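Local structure of catechol O-methyltransferase (7CVW) at residues Leu85-Gln99 with Val111-Leu125. The protein transfers a methyl group from S-adenosyl-L-methionine to either hydroxyl of catechol-like compounds, with magnesium as its preferred metal cofactor. Residues are numbered along the deposited sequence; the frame is centred on the assembly and turned at random.
With SAH (S-adenosyl-L-homocysteine), chain E.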
loop_
_atom_site.group_PDB
_atom_site.type_symbol
_atom_site.label_atom_id
_atom_site.label_comp_id
_atom_site.label_asym_id
_atom_site.label_seq_id
_atom_site.Cartn_x
_atom_site.Cartn_y
_atom_site.Cartn_z
ATOM N N LEU A 85 4.049 -15.369 14.276
ATOM C CA LEU A 85 4.374 -13.936 14.412
ATOM C C LEU A 85 5.093 -13.739 15.746
ATOM O O LEU A 85 4.587 -14.139 16.801
ATOM C CB LEU A 85 3.089 -13.117 14.305
ATOM C CG LEU A 85 3.271 -11.603 14.196
ATOM C CD1 LEU A 85 2.080 -10.981 13.493
ATOM C CD2 LEU A 85 3.477 -10.975 15.554
ATOM N N ILE A 86 6.272 -13.156 15.691
ATOM C CA ILE A 86 7.040 -12.767 16.904
ATOM C C ILE A 86 6.890 -11.253 17.070
ATOM O O ILE A 86 7.094 -10.534 16.106
ATOM C CB ILE A 86 8.510 -13.190 16.752
ATOM C CG1 ILE A 86 8.631 -14.709 16.573
ATOM C CG2 ILE A 86 9.295 -12.686 17.941
ATOM C CD1 ILE A 86 10.040 -15.183 16.273
ATOM N N THR A 87 6.449 -10.789 18.232
ATOM C CA THR A 87 6.265 -9.332 18.468
ATOM C C THR A 87 7.068 -8.952 19.700
ATOM O O THR A 87 7.063 -9.735 20.683
ATOM C CB THR A 87 4.772 -8.996 18.518
ATOM O OG1 THR A 87 4.603 -7.572 18.622
ATOM C CG2 THR A 87 4.057 -9.702 19.644
ATOM N N LEU A 88 7.718 -7.794 19.654
ATOM C CA LEU A 88 8.643 -7.329 20.714
ATOM C C LEU A 88 8.005 -6.149 21.438
ATOM O O LEU A 88 7.478 -5.239 20.784
ATOM C CB LEU A 88 9.977 -6.927 20.104
ATOM C CG LEU A 88 10.624 -7.935 19.162
ATOM C CD1 LEU A 88 12.043 -7.517 18.780
ATOM C CD2 LEU A 88 10.560 -9.350 19.675
ATOM N N GLU A 89 7.949 -6.222 22.765
ATOM C CA GLU A 89 7.313 -5.176 23.582
ATOM C C GLU A 89 8.133 -4.958 24.846
ATOM O O GLU A 89 8.256 -5.898 25.643
ATOM C CB GLU A 89 5.885 -5.609 23.917
ATOM C CG GLU A 89 5.202 -4.657 24.885
ATOM C CD GLU A 89 5.188 -3.208 24.406
ATOM O OE1 GLU A 89 4.740 -2.938 23.257
ATOM O OE2 GLU A 89 5.645 -2.336 25.170
ATOM N N TYR A 90 8.606 -3.731 25.056
ATOM C CA TYR A 90 9.489 -3.359 26.200
ATOM C C TYR A 90 8.708 -3.301 27.515
ATOM O O TYR A 90 9.307 -3.631 28.571
ATOM C CB TYR A 90 10.163 -2.015 25.879
ATOM C CG TYR A 90 10.818 -1.231 26.987
ATOM C CD1 TYR A 90 11.760 -1.824 27.816
ATOM C CD2 TYR A 90 10.591 0.127 27.129
ATOM C CE1 TYR A 90 12.419 -1.096 28.792
ATOM C CE2 TYR A 90 11.221 0.864 28.109
ATOM C CZ TYR A 90 12.137 0.252 28.947
ATOM O OH TYR A 90 12.782 0.980 29.910
ATOM N N ASP A 91 7.457 -2.842 27.483
ATOM C CA ASP A 91 6.678 -2.566 28.713
ATOM C C ASP A 91 5.991 -3.862 29.150
ATOM O O ASP A 91 5.121 -4.360 28.443
ATOM C CB ASP A 91 5.727 -1.403 28.484
ATOM C CG ASP A 91 5.015 -0.986 29.745
ATOM O OD1 ASP A 91 4.624 -1.856 30.509
ATOM O OD2 ASP A 91 4.891 0.215 29.955
ATOM N N PRO A 92 6.359 -4.461 30.314
ATOM C CA PRO A 92 5.772 -5.731 30.748
ATOM C C PRO A 92 4.249 -5.685 30.928
ATOM O O PRO A 92 3.592 -6.702 30.713
ATOM C CB PRO A 92 6.477 -6.004 32.085
ATOM C CG PRO A 92 7.788 -5.277 31.941
ATOM C CD PRO A 92 7.411 -3.998 31.237
ATOM N N LYS A 93 3.724 -4.511 31.305
ATOM C CA LYS A 93 2.268 -4.299 31.455
ATOM C C LYS A 93 1.605 -4.378 30.078
ATOM O O LYS A 93 0.583 -5.089 29.903
ATOM C CB LYS A 93 1.986 -2.949 32.110
ATOM C CG LYS A 93 0.515 -2.635 32.302
ATOM C CD LYS A 93 0.241 -1.209 32.678
ATOM C CE LYS A 93 0.299 -0.250 31.511
ATOM N NZ LYS A 93 -0.124 1.102 31.929
ATOM N N HIS A 94 2.163 -3.678 29.083
ATOM C CA HIS A 94 1.657 -3.754 27.696
ATOM C C HIS A 94 1.695 -5.198 27.210
ATOM O O HIS A 94 0.712 -5.668 26.661
ATOM C CB HIS A 94 2.500 -2.882 26.771
ATOM C CG HIS A 94 2.373 -1.430 27.046
ATOM N ND1 HIS A 94 2.753 -0.484 26.112
ATOM C CD2 HIS A 94 1.905 -0.749 28.115
ATOM C CE1 HIS A 94 2.513 0.720 26.601
ATOM N NE2 HIS A 94 1.994 0.590 27.846
ATOM N N ALA A 95 2.792 -5.897 27.467
ATOM C CA ALA A 95 2.960 -7.280 26.972
ATOM C C ALA A 95 1.888 -8.167 27.606
ATOM O O ALA A 95 1.370 -9.060 26.914
ATOM C CB ALA A 95 4.361 -7.752 27.267
ATOM N N ALA A 96 1.589 -7.974 28.890
ATOM C CA ALA A 96 0.572 -8.800 29.604
ATOM C C ALA A 96 -0.815 -8.526 29.005
ATOM O O ALA A 96 -1.623 -9.476 28.856
ATOM C CB ALA A 96 0.574 -8.530 31.086
ATOM N N VAL A 97 -1.109 -7.260 28.717
ATOM C CA VAL A 97 -2.403 -6.863 28.108
ATOM C C VAL A 97 -2.504 -7.456 26.713
ATOM O O VAL A 97 -3.559 -8.068 26.406
ATOM C CB VAL A 97 -2.574 -5.341 28.101
ATOM C CG1 VAL A 97 -3.783 -4.924 27.273
ATOM C CG2 VAL A 97 -2.678 -4.853 29.526
ATOM N N ALA A 98 -1.446 -7.323 25.900
ATOM C CA ALA A 98 -1.438 -7.910 24.555
ATOM C C ALA A 98 -1.651 -9.428 24.670
ATOM O O ALA A 98 -2.353 -10.012 23.817
ATOM C CB ALA A 98 -0.161 -7.564 23.852
ATOM N N GLN A 99 -1.030 -10.092 25.649
ATOM C CA GLN A 99 -1.131 -11.569 25.721
ATOM C C GLN A 99 -2.598 -11.964 25.945
ATOM O O GLN A 99 -3.074 -12.885 25.265
ATOM C CB GLN A 99 -0.264 -12.136 26.832
ATOM C CG GLN A 99 -0.325 -13.654 26.870
ATOM C CD GLN A 99 0.421 -14.270 25.711
ATOM O OE1 GLN A 99 1.617 -14.038 25.556
ATOM N NE2 GLN A 99 -0.286 -14.998 24.854
ATOM N N VAL A 111 1.345 -16.667 17.968
ATOM C CA VAL A 111 1.965 -15.354 18.274
ATOM C C VAL A 111 2.846 -15.553 19.490
ATOM O O VAL A 111 2.336 -16.021 20.498
ATOM C CB VAL A 111 0.910 -14.260 18.484
ATOM C CG1 VAL A 111 1.549 -12.953 18.946
ATOM C CG2 VAL A 111 0.089 -14.067 17.208
ATOM N N GLN A 112 4.097 -15.118 19.401
ATOM C CA GLN A 112 5.032 -15.108 20.534
ATOM C C GLN A 112 5.328 -13.651 20.888
ATOM O O GLN A 112 5.864 -12.922 20.032
ATOM C CB GLN A 112 6.320 -15.844 20.211
ATOM C CG GLN A 112 7.249 -15.849 21.414
ATOM C CD GLN A 112 8.557 -16.537 21.132
ATOM O OE1 GLN A 112 9.276 -16.202 20.191
ATOM N NE2 GLN A 112 8.883 -17.495 21.987
ATOM N N ILE A 113 4.984 -13.247 22.102
ATOM C CA ILE A 113 5.309 -11.897 22.618
ATOM C C ILE A 113 6.612 -12.019 23.386
ATOM O O ILE A 113 6.659 -12.822 24.306
ATOM C CB ILE A 113 4.208 -11.312 23.506
ATOM C CG1 ILE A 113 2.878 -11.264 22.755
ATOM C CG2 ILE A 113 4.636 -9.949 24.023
ATOM C CD1 ILE A 113 1.683 -11.016 23.635
ATOM N N ARG A 114 7.621 -11.235 23.016
ATOM C CA ARG A 114 8.908 -11.230 23.742
ATOM C C ARG A 114 9.016 -9.904 24.477
ATOM O O ARG A 114 8.921 -8.838 23.808
ATOM C CB ARG A 114 10.058 -11.413 22.766
ATOM C CG ARG A 114 10.124 -12.801 22.163
ATOM C CD ARG A 114 11.583 -13.119 22.185
ATOM N NE ARG A 114 11.792 -14.160 21.261
ATOM C CZ ARG A 114 12.970 -14.603 20.900
ATOM N NH1 ARG A 114 14.100 -14.104 21.385
ATOM N NH2 ARG A 114 12.975 -15.577 20.030
ATOM N N THR A 115 9.147 -9.946 25.802
ATOM C CA THR A 115 9.073 -8.747 26.669
ATOM C C THR A 115 10.489 -8.227 26.928
ATOM O O THR A 115 11.184 -8.733 27.798
ATOM C CB THR A 115 8.339 -9.037 27.979
ATOM O OG1 THR A 115 7.071 -9.634 27.654
ATOM C CG2 THR A 115 8.174 -7.778 28.806
ATOM N N GLY A 116 10.878 -7.182 26.223
ATOM C CA GLY A 116 12.160 -6.507 26.438
ATOM C C GLY A 116 12.412 -5.493 25.358
ATOM O O GLY A 116 11.521 -5.312 24.519
ATOM N N LYS A 117 13.559 -4.827 25.418
ATOM C CA LYS A 117 13.914 -3.799 24.410
ATOM C C LYS A 117 14.176 -4.468 23.065
ATOM O O LYS A 117 14.963 -5.456 22.970
ATOM C CB LYS A 117 15.118 -2.979 24.868
ATOM C CG LYS A 117 14.836 -2.096 26.064
ATOM C CD LYS A 117 15.937 -1.143 26.368
ATOM C CE LYS A 117 15.518 -0.171 27.453
ATOM N NZ LYS A 117 16.520 0.903 27.637
ATOM N N ALA A 118 13.626 -3.913 21.991
ATOM C CA ALA A 118 13.882 -4.466 20.650
ATOM C C ALA A 118 15.384 -4.473 20.359
ATOM O O ALA A 118 15.828 -5.422 19.719
ATOM C CB ALA A 118 13.116 -3.689 19.618
ATOM N N ILE A 119 16.158 -3.477 20.796
ATOM C CA ILE A 119 17.606 -3.439 20.427
ATOM C C ILE A 119 18.352 -4.583 21.144
ATOM O O ILE A 119 19.412 -4.975 20.671
ATOM C CB ILE A 119 18.210 -2.043 20.684
ATOM C CG1 ILE A 119 19.391 -1.778 19.742
ATOM C CG2 ILE A 119 18.590 -1.869 22.135
ATOM C CD1 ILE A 119 18.982 -1.539 18.330
ATOM N N ASP A 120 17.816 -5.114 22.243
ATOM C CA ASP A 120 18.398 -6.265 22.976
ATOM C C ASP A 120 17.911 -7.565 22.321
ATOM O O ASP A 120 18.681 -8.543 22.254
ATOM C CB ASP A 120 18.009 -6.238 24.457
ATOM C CG ASP A 120 18.612 -5.107 25.282
ATOM O OD1 ASP A 120 19.688 -4.626 24.900
ATOM O OD2 ASP A 120 17.999 -4.719 26.306
ATOM N N ILE A 121 16.656 -7.615 21.892
ATOM C CA ILE A 121 16.056 -8.882 21.379
ATOM C C ILE A 121 16.442 -9.142 19.918
ATOM O O ILE A 121 16.581 -10.311 19.533
ATOM C CB ILE A 121 14.539 -8.915 21.643
ATOM C CG1 ILE A 121 14.257 -8.934 23.148
ATOM C CG2 ILE A 121 13.896 -10.110 20.940
ATOM C CD1 ILE A 121 12.805 -8.613 23.478
ATOM N N LEU A 122 16.571 -8.117 19.095
ATOM C CA LEU A 122 16.917 -8.305 17.666
ATOM C C LEU A 122 18.193 -9.139 17.544
ATOM O O LEU A 122 18.198 -10.099 16.757
ATOM C CB LEU A 122 16.994 -6.934 16.983
ATOM C CG LEU A 122 15.617 -6.339 16.669
ATOM C CD1 LEU A 122 15.688 -4.848 16.392
ATOM C CD2 LEU A 122 14.928 -7.069 15.521
ATOM N N PRO A 123 19.296 -8.857 18.287
ATOM C CA PRO A 123 20.482 -9.706 18.162
ATOM C C PRO A 123 20.259 -11.132 18.678
ATOM O O PRO A 123 20.859 -12.051 18.182
ATOM C CB PRO A 123 21.587 -8.975 18.939
ATOM C CG PRO A 123 20.886 -7.944 19.785
ATOM C CD PRO A 123 19.587 -7.638 19.053
ATOM N N GLN A 124 19.321 -11.324 19.595
ATOM C CA GLN A 124 18.930 -12.684 20.037
ATOM C C GLN A 124 18.316 -13.430 18.850
ATOM O O GLN A 124 18.621 -14.611 18.663
ATOM C CB GLN A 124 17.908 -12.665 21.178
ATOM C CG GLN A 124 18.294 -11.825 22.387
ATOM C CD GLN A 124 17.197 -11.770 23.419
ATOM O OE1 GLN A 124 16.054 -12.183 23.181
ATOM N NE2 GLN A 124 17.537 -11.220 24.568
ATOM N N LEU A 125 17.429 -12.780 18.086
ATOM C CA LEU A 125 16.737 -13.436 16.954
ATOM C C LEU A 125 17.782 -13.818 15.901
ATOM O O LEU A 125 17.640 -14.906 15.312
ATOM C CB LEU A 125 15.690 -12.469 16.389
ATOM C CG LEU A 125 14.489 -12.188 17.304
ATOM C CD1 LEU A 125 13.608 -11.070 16.742
ATOM C CD2 LEU A 125 13.649 -13.422 17.524
HETATM N N SAH E . 1.894 -1.676 16.659
HETATM C CA SAH E . 0.965 -1.307 17.745
HETATM C CB SAH E . 1.373 0.032 18.378
HETATM C CG SAH E . 2.744 0.047 18.966
HETATM S SD SAH E . 2.817 1.557 20.012
HETATM C C SAH E . -0.429 -1.221 17.120
HETATM O O SAH E . -1.318 -1.763 17.670
HETATM O OXT SAH E . -0.506 -0.585 16.125
HETATM C "C5'" SAH E . 4.580 1.545 20.465
HETATM C "C4'" SAH E . 4.904 0.414 21.401
HETATM O "O4'" SAH E . 6.332 0.302 21.425
HETATM C "C3'" SAH E . 4.481 0.597 22.876
HETATM O "O3'" SAH E . 3.734 -0.501 23.366
HETATM C "C2'" SAH E . 5.807 0.736 23.627
HETATM O "O2'" SAH E . 5.774 0.243 24.939
HETATM C "C1'" SAH E . 6.715 -0.067 22.717
HETATM N N9 SAH E . 8.127 0.195 22.881
HETATM C C8 SAH E . 8.725 1.346 23.301
HETATM N N7 SAH E . 10.023 1.250 23.378
HETATM C C5 SAH E . 10.302 -0.044 22.988
HETATM C C6 SAH E . 11.503 -0.766 22.847
HETATM N N6 SAH E . 12.691 -0.270 23.128
HETATM N N1 SAH E . 11.417 -2.036 22.445
HETATM C C2 SAH E . 10.212 -2.538 22.177
HETATM N N3 SAH E . 9.026 -1.966 22.290
HETATM C C4 SAH E . 9.135 -0.700 22.675
HETATM O O HOH W 1 3.582 -15.021 23.887
HETATM O O HOH W 2 1.213 -16.718 22.873
#
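Leu88 and Ile121 pass alongside one another, running opposite ways, with Leu88 CD2 reaching Ile121 CG2 at 3.6 Å. Leu88 CG lies anti to its carbonyl carbon (chi1 -50°), which sends both methyls under helix 118-125; CD1 settles against Ala118, small enough to let the helix start close by. On the other face of the sheet Ile113, long and branched, fills the groove beneath helix 92-99: its CG2 meets Ala95 CB at 3.9 Å, and its CD1 comes 3.5 Å from Gln99 N. Ala95 and Ala98 keep that helix near the strands, so both faces are tightly packed.

Parallel strands 85-89 and 111-115 are joined by alternating backbone bonds such as Arg114 N to Thr87 O (2.8 Å, 170° at the hydrogen). The outer edge of strand 111-115 is wetter: one water bridges Gln99 OE1 and Ile113 N, another Gln99 NE2 and Val111 O, and NE2 also bonds to Asp103. On the Leu88 face the Arg114 guanidinium lies against Leu125 CD2 and is salt-bridged to Glu128.

At the strand ends, Glu89 grips the ribose of S-adenosyl-L-homocysteine, OE1 accepting from O3' and OE2 from O2', both at 2.6 Å, while Ala118 N donates to adenine N1 (2.9 Å). An acidic residue at the C-terminal end of the fold's second strand, holding both ribose hydroxyls, is the hallmark of the Rossmann-like class I methyltransferase fold.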